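Local coordinates for protein HAT1-interacting factor 1 (PDB 4NQ0) that chaperones histones H3 and H4 as a component of the nuclear HAT-B histone acetyltransferase complex and takes part in chromatin assembly and telomere silencing, at residues I28-L33 with D60-T65; S187-S192 with A213-G218; H195-N200 with A206-A211. All blocks are in the same frame, centred on the assembly; numbering follows the deposited sequence.

Contact 1 (I28-L33 with D60-T65); sequences IAKDLL and DPELFT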
ATOM      1  N   ILE A  28     -10.974  15.329 -10.635  1.00 34.61           N
ATOM      2  CA  ILE A  28     -10.722  15.145 -12.058  1.00 34.93           C
ATOM      3  C   ILE A  28      -9.681  14.043 -12.267  1.00 34.62           C
ATOM      4  O   ILE A  28      -9.868  13.161 -13.102  1.00 34.77           O
ATOM      5  CB  ILE A  28     -10.257  16.458 -12.724  1.00 35.10           C
ATOM      6  CG1 ILE A  28     -11.397  17.478 -12.757  1.00 36.33           C
ATOM      7  CG2 ILE A  28      -9.786  16.213 -14.141  1.00 35.50           C
ATOM      8  CD1 ILE A  28     -10.939  18.871 -13.136  1.00 35.56           C
ATOM      9  N   ALA A  29      -8.594  14.096 -11.497  1.00 34.04           N
ATOM     10  CA  ALA A  29      -7.515  13.125 -11.607  1.00 33.97           C
ATOM     11  C   ALA A  29      -8.012  11.726 -11.246  1.00 34.53           C
ATOM     12  O   ALA A  29      -7.672  10.756 -11.908  1.00 34.03           O
ATOM     13  CB  ALA A  29      -6.352  13.519 -10.706  1.00 33.22           C
ATOM     14  N   LYS A  30      -8.805  11.652 -10.184  1.00 35.26           N
ATOM     15  CA  LYS A  30      -9.452  10.422  -9.743  1.00 36.61           C
ATOM     16  C   LYS A  30     -10.320   9.832 -10.858  1.00 37.93           C
ATOM     17  O   LYS A  30     -10.240   8.632 -11.145  1.00 38.13           O
ATOM     18  CB  LYS A  30     -10.286  10.733  -8.489  1.00 37.03           C
ATOM     19  CG  LYS A  30     -11.119   9.593  -7.913  1.00 39.72           C
ATOM     20  CD  LYS A  30     -11.876  10.039  -6.645  1.00 42.14           C
ATOM     21  CE  LYS A  30     -10.939  10.262  -5.446  1.00 42.77           C
ATOM     22  NZ  LYS A  30     -11.547  11.086  -4.348  1.00 43.95           N
ATOM     23  N   ASP A  31     -11.128  10.683 -11.489  1.00 38.94           N
ATOM     24  CA  ASP A  31     -12.010  10.258 -12.583  1.00 40.19           C
ATOM     25  C   ASP A  31     -11.215   9.807 -13.801  1.00 40.40           C
ATOM     26  O   ASP A  31     -11.595   8.855 -14.478  1.00 41.30           O
ATOM     27  CB  ASP A  31     -12.968  11.390 -12.979  1.00 41.00           C
ATOM     28  CG  ASP A  31     -14.033  11.647 -11.925  1.00 42.30           C
ATOM     29  N   LEU A  32     -10.107  10.488 -14.077  1.00 40.09           N
ATOM     30  CA  LEU A  32      -9.246  10.122 -15.201  1.00 40.18           C
ATOM     31  C   LEU A  32      -8.565   8.774 -14.962  1.00 40.31           C
ATOM     32  O   LEU A  32      -8.357   8.000 -15.900  1.00 40.29           O
ATOM     33  CB  LEU A  32      -8.191  11.201 -15.452  1.00 39.71           C
ATOM     34  CG  LEU A  32      -8.680  12.519 -16.064  1.00 39.71           C
ATOM     35  CD1 LEU A  32      -7.590  13.577 -15.978  1.00 38.43           C
ATOM     36  CD2 LEU A  32      -9.135  12.336 -17.514  1.00 38.96           C
ATOM     37  N   LEU A  33      -8.201   8.511 -13.712  1.00 40.01           N
ATOM     38  CA  LEU A  33      -7.599   7.240 -13.342  1.00 40.34           C
ATOM     39  C   LEU A  33      -8.633   6.127 -13.482  1.00 41.42           C
ATOM     40  O   LEU A  33      -8.322   5.078 -14.029  1.00 41.71           O
ATOM     41  CB  LEU A  33      -7.056   7.286 -11.911  1.00 39.57           C
ATOM     42  CG  LEU A  33      -6.292   6.050 -11.412  1.00 39.48           C
ATOM     43  CD1 LEU A  33      -5.089   5.733 -12.299  1.00 39.99           C
ATOM     44  CD2 LEU A  33      -5.853   6.235  -9.965  1.00 39.14           C
ATOM     45  N   ASP A  60      -3.259  17.728  -0.693  1.00 33.25           N
ATOM     46  CA  ASP A  60      -4.111  16.570  -0.476  1.00 32.48           C
ATOM     47  C   ASP A  60      -3.283  15.318  -0.761  1.00 30.99           C
ATOM     48  O   ASP A  60      -2.685  15.218  -1.821  1.00 29.97           O
ATOM     49  CB  ASP A  60      -5.316  16.661  -1.416  1.00 32.77           C
ATOM     50  CG  ASP A  60      -6.390  15.620  -1.120  1.00 34.30           C
ATOM     51  OD1 ASP A  60      -6.049  14.468  -0.791  1.00 35.49           O
ATOM     52  OD2 ASP A  60      -7.595  15.969  -1.224  1.00 37.48           O
ATOM     53  N   PRO A  61      -3.226  14.369   0.193  1.00 30.25           N
ATOM     54  CA  PRO A  61      -2.476  13.127  -0.060  1.00 29.42           C
ATOM     55  C   PRO A  61      -2.957  12.355  -1.296  1.00 29.57           C
ATOM     56  O   PRO A  61      -2.174  11.618  -1.900  1.00 28.49           O
ATOM     57  CB  PRO A  61      -2.691  12.300   1.211  1.00 29.65           C
ATOM     58  CG  PRO A  61      -3.700  13.050   2.038  1.00 30.04           C
ATOM     59  CD  PRO A  61      -3.795  14.429   1.551  1.00 30.31           C
ATOM     60  N   GLU A  62      -4.228  12.511  -1.668  1.00 29.88           N
ATOM     61  CA  GLU A  62      -4.737  11.898  -2.900  1.00 30.56           C
ATOM     62  C   GLU A  62      -4.000  12.329  -4.164  1.00 29.70           C
ATOM     63  O   GLU A  62      -3.937  11.564  -5.117  1.00 29.78           O
ATOM     64  CB  GLU A  62      -6.215  12.204  -3.084  1.00 32.27           C
ATOM     65  CG  GLU A  62      -7.109  11.636  -2.030  1.00 35.32           C
ATOM     66  CD  GLU A  62      -7.825  10.414  -2.521  1.00 41.19           C
ATOM     67  OE1 GLU A  62      -9.006  10.557  -2.915  1.00 45.48           O
ATOM     68  OE2 GLU A  62      -7.196   9.323  -2.547  1.00 44.75           O
ATOM     69  N   LEU A  63      -3.455  13.548  -4.190  1.00 29.22           N
ATOM     70  CA  LEU A  63      -2.643  13.980  -5.323  1.00 28.36           C
ATOM     71  C   LEU A  63      -1.437  13.064  -5.497  1.00 28.33           C
ATOM     72  O   LEU A  63      -1.060  12.732  -6.616  1.00 28.06           O
ATOM     73  CB  LEU A  63      -2.179  15.431  -5.169  1.00 28.38           C
ATOM     74  CG  LEU A  63      -3.281  16.492  -5.318  1.00 27.77           C
ATOM     75  CD1 LEU A  63      -2.810  17.818  -4.784  1.00 27.38           C
ATOM     76  CD2 LEU A  63      -3.735  16.628  -6.762  1.00 25.16           C
ATOM     77  N   PHE A  64      -0.849  12.647  -4.381  1.00 27.87           N
ATOM     78  CA  PHE A  64       0.302  11.752  -4.409  1.00 27.94           C
ATOM     79  C   PHE A  64      -0.103  10.319  -4.734  1.00 27.89           C
ATOM     80  O   PHE A  64       0.534   9.652  -5.560  1.00 27.66           O
ATOM     81  CB  PHE A  64       1.056  11.850  -3.075  1.00 28.13           C
ATOM     82  CG  PHE A  64       1.782  13.157  -2.893  1.00 27.71           C
ATOM     83  CD1 PHE A  64       3.114  13.280  -3.265  1.00 28.89           C
ATOM     84  CD2 PHE A  64       1.131  14.270  -2.369  1.00 27.86           C
ATOM     85  CE1 PHE A  64       3.795  14.488  -3.107  1.00 28.30           C
ATOM     86  CE2 PHE A  64       1.802  15.476  -2.218  1.00 27.92           C
ATOM     87  CZ  PHE A  64       3.129  15.585  -2.580  1.00 27.46           C
ATOM     88  N   THR A  65      -1.199   9.856  -4.138  1.00 28.11           N
ATOM     89  CA  THR A  65      -1.623   8.458  -4.340  1.00 28.40           C
ATOM     90  C   THR A  65      -2.159   8.195  -5.746  1.00 28.65           C
ATOM     91  O   THR A  65      -1.816   7.182  -6.370  1.00 28.57           O
ATOM     92  CB  THR A  65      -2.636   8.004  -3.278  1.00 28.67           C
ATOM     93  OG1 THR A  65      -3.854   8.747  -3.411  1.00 29.88           O
ATOM     94  CG2 THR A  65      -2.055   8.215  -1.884  1.00 27.29           C
TER

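Contact 2 (S187-S192 with A213-G218); sequences SQLRKS and ALMLLG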
ATOM      1  N   SER A 187       8.609  17.918   6.688  1.00 41.58           N
ATOM      2  CA  SER A 187       9.690  18.769   6.179  1.00 41.43           C
ATOM      3  C   SER A 187      10.372  18.204   4.926  1.00 40.09           C
ATOM      4  O   SER A 187      11.000  18.951   4.185  1.00 40.17           O
ATOM      5  CB  SER A 187      10.743  19.021   7.268  1.00 42.38           C
ATOM      6  OG  SER A 187      11.472  17.842   7.570  1.00 43.39           O
ATOM      7  N   GLN A 188      10.243  16.898   4.689  1.00 38.69           N
ATOM      8  CA  GLN A 188      10.903  16.257   3.550  1.00 37.51           C
ATOM      9  C   GLN A 188       9.996  16.123   2.311  1.00 35.86           C
ATOM     10  O   GLN A 188      10.366  15.481   1.329  1.00 35.03           O
ATOM     11  CB  GLN A 188      11.493  14.913   3.987  1.00 37.81           C
ATOM     12  CG  GLN A 188      12.769  15.095   4.835  1.00 39.82           C
ATOM     13  CD  GLN A 188      13.212  13.842   5.557  1.00 41.80           C
ATOM     14  OE1 GLN A 188      12.887  12.717   5.160  1.00 43.79           O
ATOM     15  NE2 GLN A 188      13.961  14.028   6.629  1.00 43.18           N
ATOM     16  N   LEU A 189       8.832  16.774   2.362  1.00 35.01           N
ATOM     17  CA  LEU A 189       7.850  16.792   1.276  1.00 33.90           C
ATOM     18  C   LEU A 189       8.384  17.568   0.080  1.00 33.73           C
ATOM     19  O   LEU A 189       8.923  18.660   0.248  1.00 33.89           O
ATOM     20  CB  LEU A 189       6.575  17.486   1.779  1.00 34.20           C
ATOM     21  CG  LEU A 189       5.289  17.455   0.938  1.00 33.59           C
ATOM     22  CD1 LEU A 189       4.779  16.039   0.752  1.00 32.47           C
ATOM     23  CD2 LEU A 189       4.225  18.315   1.603  1.00 35.09           C
ATOM     24  N   ARG A 190       8.250  17.012  -1.121  1.00 33.27           N
ATOM     25  CA  ARG A 190       8.632  17.742  -2.338  1.00 33.47           C
ATOM     26  C   ARG A 190       7.702  18.926  -2.525  1.00 33.77           C
ATOM     27  O   ARG A 190       6.493  18.800  -2.357  1.00 32.90           O
ATOM     28  CB  ARG A 190       8.573  16.853  -3.574  1.00 33.14           C
ATOM     29  CG  ARG A 190       8.932  17.590  -4.860  1.00 33.62           C
ATOM     30  CD  ARG A 190       9.115  16.644  -6.036  1.00 33.14           C
ATOM     31  NE  ARG A 190      10.307  15.823  -5.864  1.00 34.23           N
ATOM     32  CZ  ARG A 190      11.562  16.247  -6.037  1.00 35.55           C
ATOM     33  NH1 ARG A 190      11.833  17.500  -6.418  1.00 35.47           N
ATOM     34  NH2 ARG A 190      12.562  15.406  -5.827  1.00 34.53           N
ATOM     35  N   LYS A 191       8.285  20.081  -2.836  1.00 34.65           N
ATOM     36  CA  LYS A 191       7.528  21.311  -3.048  1.00 35.24           C
ATOM     37  C   LYS A 191       7.471  21.700  -4.527  1.00 35.20           C
ATOM     38  O   LYS A 191       6.554  22.406  -4.931  1.00 35.29           O
ATOM     39  CB  LYS A 191       8.116  22.463  -2.227  1.00 36.13           C
ATOM     40  CG  LYS A 191       8.114  22.237  -0.719  1.00 37.56           C
ATOM     41  CD  LYS A 191       6.708  22.231  -0.130  1.00 40.16           C
ATOM     42  CE  LYS A 191       6.747  22.213   1.415  1.00 42.60           C
ATOM     43  NZ  LYS A 191       5.426  22.521   2.084  1.00 44.63           N
ATOM     44  N   SER A 192       8.431  21.241  -5.330  1.00 35.13           N
ATOM     45  CA  SER A 192       8.433  21.555  -6.755  1.00 35.33           C
ATOM     46  C   SER A 192       9.225  20.540  -7.564  1.00 35.22           C
ATOM     47  O   SER A 192       9.853  19.633  -7.010  1.00 35.48           O
ATOM     48  CB  SER A 192       8.973  22.982  -6.986  1.00 36.34           C
ATOM     49  OG  SER A 192      10.311  23.117  -6.537  1.00 37.52           O
ATOM     50  N   ALA A 213       2.714  10.344   0.405  1.00 27.22           N
ATOM     51  CA  ALA A 213       1.331  10.113   0.865  1.00 27.77           C
ATOM     52  C   ALA A 213       1.299   9.696   2.341  1.00 28.33           C
ATOM     53  O   ALA A 213       0.484  10.212   3.125  1.00 28.19           O
ATOM     54  CB  ALA A 213       0.631   9.078   0.006  1.00 27.04           C
ATOM     55  N   LEU A 214       2.197   8.781   2.706  1.00 28.68           N
ATOM     56  CA  LEU A 214       2.310   8.294   4.078  1.00 29.94           C
ATOM     57  C   LEU A 214       2.635   9.435   5.008  1.00 30.56           C
ATOM     58  O   LEU A 214       2.041   9.578   6.064  1.00 30.77           O
ATOM     59  CB  LEU A 214       3.435   7.265   4.217  1.00 30.12           C
ATOM     60  CG  LEU A 214       3.195   5.826   3.801  1.00 31.89           C
ATOM     61  CD1 LEU A 214       4.512   5.066   3.925  1.00 33.27           C
ATOM     62  CD2 LEU A 214       2.102   5.173   4.651  1.00 32.91           C
ATOM     63  N   MET A 215       3.634  10.210   4.611  1.00 31.03           N
ATOM     64  CA  MET A 215       4.063  11.387   5.352  1.00 32.51           C
ATOM     65  C   MET A 215       2.863  12.271   5.678  1.00 32.79           C
ATOM     66  O   MET A 215       2.682  12.682   6.822  1.00 33.83           O
ATOM     67  CB  MET A 215       5.113  12.130   4.512  1.00 32.66           C
ATOM     68  CG  MET A 215       5.467  13.550   4.895  1.00 34.63           C
ATOM     69  SD  MET A 215       6.399  14.326   3.536  1.00 39.08           S
ATOM     70  CE  MET A 215       7.762  13.171   3.321  1.00 33.13           C
ATOM     71  N   LEU A 216       2.038  12.540   4.674  1.00 32.56           N
ATOM     72  CA  LEU A 216       0.892  13.442   4.828  1.00 32.91           C
ATOM     73  C   LEU A 216      -0.222  12.823   5.691  1.00 33.69           C
ATOM     74  O   LEU A 216      -0.728  13.463   6.619  1.00 34.02           O
ATOM     75  CB  LEU A 216       0.365  13.855   3.449  1.00 32.26           C
ATOM     76  CG  LEU A 216       1.324  14.751   2.653  1.00 31.96           C
ATOM     77  CD1 LEU A 216       0.974  14.814   1.169  1.00 29.69           C
ATOM     78  CD2 LEU A 216       1.361  16.157   3.263  1.00 31.27           C
ATOM     79  N   LEU A 217      -0.585  11.580   5.386  1.00 33.30           N
ATOM     80  CA  LEU A 217      -1.604  10.853   6.144  1.00 34.18           C
ATOM     81  C   LEU A 217      -1.199  10.635   7.605  1.00 35.87           C
ATOM     82  O   LEU A 217      -2.031  10.734   8.503  1.00 35.59           O
ATOM     83  CB  LEU A 217      -1.889   9.495   5.483  1.00 33.07           C
ATOM     84  CG  LEU A 217      -2.588   9.521   4.123  1.00 31.38           C
ATOM     85  CD1 LEU A 217      -2.461   8.177   3.417  1.00 31.12           C
ATOM     86  CD2 LEU A 217      -4.057   9.901   4.282  1.00 29.75           C
ATOM     87  N   GLY A 218       0.083  10.353   7.830  1.00 37.37           N
ATOM     88  CA  GLY A 218       0.606  10.067   9.166  1.00 39.69           C
ATOM     89  C   GLY A 218       1.018  11.271  10.011  1.00 42.17           C
ATOM     90  O   GLY A 218       1.316  11.126  11.198  1.00 42.15           O
TER

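Contact 3 (H195-N200 with A206-A211); sequences HIYFEN and ALDLLA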
ATOM      1  N   HIS A 195       7.681  17.077 -12.276  1.00 35.56           N
ATOM      2  CA  HIS A 195       7.918  16.474 -13.580  1.00 37.28           C
ATOM      3  C   HIS A 195       8.965  15.353 -13.504  1.00 37.58           C
ATOM      4  O   HIS A 195       9.042  14.518 -14.396  1.00 37.89           O
ATOM      5  CB  HIS A 195       8.361  17.536 -14.605  1.00 38.36           C
ATOM      6  CG  HIS A 195       9.825  17.875 -14.543  1.00 41.47           C
ATOM      7  ND1 HIS A 195      10.321  18.940 -13.816  1.00 44.75           N
ATOM      8  CD2 HIS A 195      10.900  17.281 -15.119  1.00 44.12           C
ATOM      9  CE1 HIS A 195      11.638  18.988 -13.949  1.00 46.36           C
ATOM     10  NE2 HIS A 195      12.015  17.988 -14.729  1.00 46.49           N
ATOM     11  N   ILE A 196       9.781  15.360 -12.449  1.00 38.04           N
ATOM     12  CA  ILE A 196      10.814  14.337 -12.230  1.00 38.65           C
ATOM     13  C   ILE A 196      10.237  12.918 -12.186  1.00 38.26           C
ATOM     14  O   ILE A 196      10.923  11.962 -12.546  1.00 38.75           O
ATOM     15  CB  ILE A 196      11.615  14.616 -10.916  1.00 38.54           C
ATOM     16  CG1 ILE A 196      12.891  13.765 -10.861  1.00 40.01           C
ATOM     17  CG2 ILE A 196      10.758  14.357  -9.685  1.00 38.10           C
ATOM     18  N   TYR A 197       8.972  12.789 -11.783  1.00 37.55           N
ATOM     19  CA  TYR A 197       8.332  11.474 -11.633  1.00 37.28           C
ATOM     20  C   TYR A 197       7.854  10.848 -12.949  1.00 38.44           C
ATOM     21  O   TYR A 197       7.353   9.719 -12.956  1.00 38.10           O
ATOM     22  CB  TYR A 197       7.193  11.553 -10.611  1.00 36.50           C
ATOM     23  CG  TYR A 197       7.673  11.961  -9.228  1.00 34.63           C
ATOM     24  CD1 TYR A 197       8.577  11.173  -8.530  1.00 34.25           C
ATOM     25  CD2 TYR A 197       7.229  13.125  -8.625  1.00 34.25           C
ATOM     26  CE1 TYR A 197       9.043  11.541  -7.279  1.00 34.03           C
ATOM     27  CE2 TYR A 197       7.678  13.500  -7.367  1.00 33.69           C
ATOM     28  CZ  TYR A 197       8.576  12.702  -6.696  1.00 33.61           C
ATOM     29  OH  TYR A 197       9.035  13.051  -5.454  1.00 33.55           O
ATOM     30  N   PHE A 198       8.029  11.562 -14.059  1.00 39.70           N
ATOM     31  CA  PHE A 198       7.852  10.964 -15.389  1.00 41.28           C
ATOM     32  C   PHE A 198       9.178  10.443 -15.955  1.00 42.89           C
ATOM     33  O   PHE A 198       9.196   9.800 -17.002  1.00 43.70           O
ATOM     34  CB  PHE A 198       7.222  11.974 -16.352  1.00 41.47           C
ATOM     35  CG  PHE A 198       5.805  12.341 -15.998  1.00 40.54           C
ATOM     36  CD1 PHE A 198       4.772  11.436 -16.188  1.00 40.26           C
ATOM     37  CD2 PHE A 198       5.502  13.584 -15.468  1.00 39.86           C
ATOM     38  CE1 PHE A 198       3.461  11.776 -15.862  1.00 39.99           C
ATOM     39  CE2 PHE A 198       4.194  13.919 -15.136  1.00 38.93           C
ATOM     40  CZ  PHE A 198       3.180  13.025 -15.335  1.00 38.26           C
ATOM     41  N   GLU A 199      10.276  10.697 -15.246  1.00 43.86           N
ATOM     42  CA  GLU A 199      11.620  10.393 -15.745  1.00 45.60           C
ATOM     43  C   GLU A 199      12.168   9.139 -15.084  1.00 45.54           C
ATOM     44  O   GLU A 199      11.758   8.778 -13.980  1.00 44.89           O
ATOM     45  CB  GLU A 199      12.600  11.539 -15.442  1.00 46.05           C
ATOM     46  CG  GLU A 199      12.016  12.953 -15.421  1.00 47.72           C
ATOM     47  CD  GLU A 199      12.103  13.671 -16.748  1.00 50.13           C
ATOM     48  OE1 GLU A 199      12.303  14.902 -16.716  1.00 51.85           O
ATOM     49  OE2 GLU A 199      11.974  13.018 -17.809  1.00 52.14           O
ATOM     50  N   ASN A 200      13.124   8.501 -15.757  1.00 46.62           N
ATOM     51  CA  ASN A 200      13.870   7.373 -15.198  1.00 46.79           C
ATOM     52  C   ASN A 200      12.959   6.226 -14.744  1.00 45.95           C
ATOM     53  O   ASN A 200      12.103   5.770 -15.509  1.00 46.36           O
ATOM     54  CB  ASN A 200      14.770   7.861 -14.058  1.00 46.79           C
ATOM     55  CG  ASN A 200      15.542   9.101 -14.422  1.00 48.42           C
ATOM     56  OD1 ASN A 200      16.374   9.092 -15.334  1.00 51.54           O
ATOM     57  ND2 ASN A 200      15.268  10.190 -13.713  1.00 49.43           N
ATOM     58  N   ALA A 206       6.854   6.083  -8.343  1.00 30.72           N
ATOM     59  CA  ALA A 206       5.559   5.816  -7.699  1.00 29.79           C
ATOM     60  C   ALA A 206       5.726   5.582  -6.187  1.00 29.20           C
ATOM     61  O   ALA A 206       4.968   6.119  -5.362  1.00 28.23           O
ATOM     62  CB  ALA A 206       4.899   4.634  -8.349  1.00 29.60           C
ATOM     63  N   LEU A 207       6.740   4.792  -5.837  1.00 29.47           N
ATOM     64  CA  LEU A 207       7.062   4.505  -4.429  1.00 29.45           C
ATOM     65  C   LEU A 207       7.419   5.763  -3.637  1.00 29.14           C
ATOM     66  O   LEU A 207       7.002   5.909  -2.496  1.00 29.67           O
ATOM     67  CB  LEU A 207       8.220   3.499  -4.339  1.00 29.78           C
ATOM     68  CG  LEU A 207       7.846   2.057  -4.644  1.00 29.85           C
ATOM     69  CD1 LEU A 207       9.092   1.163  -4.575  1.00 30.15           C
ATOM     70  CD2 LEU A 207       6.749   1.588  -3.665  1.00 29.35           C
ATOM     71  N   ASP A 208       8.187   6.667  -4.248  1.00 29.22           N
ATOM     72  CA  ASP A 208       8.564   7.922  -3.597  1.00 28.95           C
ATOM     73  C   ASP A 208       7.335   8.810  -3.387  1.00 27.84           C
ATOM     74  O   ASP A 208       7.202   9.471  -2.354  1.00 27.05           O
ATOM     75  CB  ASP A 208       9.611   8.669  -4.421  1.00 29.74           C
ATOM     76  CG  ASP A 208      10.204   9.839  -3.675  1.00 31.00           C
ATOM     77  OD1 ASP A 208      10.796   9.616  -2.598  1.00 32.76           O
ATOM     78  OD2 ASP A 208      10.078  10.986  -4.156  1.00 32.23           O
ATOM     79  N   LEU A 209       6.437   8.815  -4.369  1.00 27.04           N
ATOM     80  CA  LEU A 209       5.181   9.551  -4.248  1.00 26.24           C
ATOM     81  C   LEU A 209       4.318   8.991  -3.126  1.00 25.97           C
ATOM     82  O   LEU A 209       3.676   9.746  -2.405  1.00 26.07           O
ATOM     83  CB  LEU A 209       4.409   9.546  -5.571  1.00 26.25           C
ATOM     84  CG  LEU A 209       4.969  10.510  -6.630  1.00 25.54           C
ATOM     85  CD1 LEU A 209       4.570  10.077  -8.015  1.00 23.16           C
ATOM     86  CD2 LEU A 209       4.496  11.936  -6.331  1.00 23.02           C
ATOM     87  N   LEU A 210       4.303   7.670  -2.981  1.00 26.26           N
ATOM     88  CA  LEU A 210       3.574   7.042  -1.875  1.00 26.18           C
ATOM     89  C   LEU A 210       4.236   7.313  -0.518  1.00 26.75           C
ATOM     90  O   LEU A 210       3.525   7.504   0.485  1.00 26.26           O
ATOM     91  CB  LEU A 210       3.389   5.546  -2.118  1.00 26.10           C
ATOM     92  CG  LEU A 210       2.438   5.190  -3.251  1.00 26.56           C
ATOM     93  CD1 LEU A 210       2.591   3.728  -3.677  1.00 28.53           C
ATOM     94  CD2 LEU A 210       0.986   5.489  -2.847  1.00 28.70           C
ATOM     95  N   ALA A 211       5.577   7.366  -0.473  1.00 26.89           N
ATOM     96  CA  ALA A 211       6.269   7.727   0.775  1.00 27.34           C
ATOM     97  C   ALA A 211       5.746   9.069   1.266  1.00 27.40           C
ATOM     98  O   ALA A 211       5.512   9.264   2.458  1.00 27.52           O
ATOM     99  CB  ALA A 211       7.809   7.771   0.597  1.00 27.31           C
TER

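Contact 1 (I28-L33 with D60-T65)
In the first layers of this TPR-type helical array, K30 on helix 14-34 and E62 in the first turn of helix 61-77 join in a salt bridge that spans the groove between the two helices. The ammonium nitrogen NZ of K30 donates to OE1 of E62 at 3.0 Å, meeting that oxygen nearly in line with its C-O bond. CE of K30 lies beside the same oxygen at 3.2 Å, so the carboxylate touches the end of the lysine chain and little else of it. The backbones stay well apart, with 8.4 Å between the CA atoms of K30 and E62, and the long, flexible side chains bridge that distance. K30 manages it by leaving its helix with CG opposite the backbone N (chi1 176°) and then bending at chi3; E62 bends at chi2 to meet it.

One residue ahead of the helix, D60 serves as N-cap: its OD1 accepts from E62 N at 2.8 Å, approached on the anti side and tilted out of the carboxylate plane. An aspartate suits this place, because its short side chain folds back onto an amide of the first turn, and its negative charge, like that of E62, is probably favoured by the helix N-terminus.

Beneath the salt bridge the two helices pack through apolar groups, A29 and L33 against I66, and L63 against V26. Helix 38-51 also touches A29 and L33, while F64 and T65 pack against helix 202-218.

Contact 2 (S187-S192 with A213-G218)
M215 and L189 form the heart of this contact, and L216, the next residue along helix 202-218, completes it. L189 sits in an extended stretch just after a short 3-10 turn and directs its side chain at the helix. The M215 sulfur SD rests 3.6 Å from CB of L189 and equally close to CD1, so the leucine is met along its flank as well as at one methyl. The unbranched methionine chain runs out from the helix with CG opposite the backbone N (chi1 165°) and turns only at its last torsion (chi3 -56°). That turn brings CE of M215 against the backbone, 3.8 Å from C of Q188. A long, pliable, apolar side chain is well suited to following the uneven surface of a loop in this way.

L216 approaches from beside M215 at about a right angle to L189. Both of its methyls take part: CD2 lies 4.0 Å from CD2 of L189, and CD1 is matched against CD1 of L189. F64 of helix 61-77 touches L189 and L216 alike, placing both leucines in a shared apolar cluster.

No hydrogen bond joins the two segments, although Q212, just ahead of 213-218, accepts from R190 N through its OE1. R190 in turn uses NH1 to bind S192 O at 3.0 Å, in the guanidinium plane, which helps to shape the loop. Both segments lie within predicted TPR 1, and apolar packing of one part of a repeat against another is how TPR motifs hold together, here in a protein of the NASP (SHNi-TPR) family.

Contact 3 (H195-N200 with A206-A211)
Y197 inserts its ring between the loop and helix 202-218, meeting L209 with a face and D208 with its hydroxyl, both segments lying within predicted TPR 1. Segment 195-200 continues a 3-10 turn, in which H195 O accepts from F198 N. I196 then lays its CG2 over the centre of one face of the Y197 ring. On the opposite face comes L209, whose CG stands 3.9 Å from the ring centroid and 6° off the normal, a CH-pi contact centred on the ring. A branched leucine suits this position because its two methyls spread over different parts of the face. The hydroxyl of Y197 donates to D208 and also bonds with R190 NE and Q212 NE2, so that three bonds grip this oxygen. A phenylalanine here would lack that oxygen, which would probably leave D208 without this donor and cost R190 NE and Q212 NE2 one acceptor, though Q212 NE2 also binds D208 O. F198, next in line, packs against helix 38-51, and E199 O accepts from N205 ND2. D208 reaches the tyrosine with CG opposite its backbone N (chi1 -170°), and its OD2 receives OH of Y197 at 2.7 Å, with ring and carboxylate planes 37° apart.

The three contacts lie close together, contact 1 between helices 14-34 and 61-77 and contacts 2 and 3 on helix 202-218, the next helix, with centres 13 to 15 Å apart. F64, in segment 60-65 of contact 1, touches both of the others: its CE2 lies 3.5 Å from CD1 of L216 and its CZ 3.7 Å from CD1 of L189 in contact 2, while its CB packs on L209 O of contact 3 at 3.4 Å. Contacts 2 and 3 fasten one loop at two points along helix 202-218, R190 NE lying 3.1 Å from Y197 OH between them. No catalytic site is involved; segment 187-192 and most of 195-200 belong to the region important for binding histones H3-H4 and H2A-H2B.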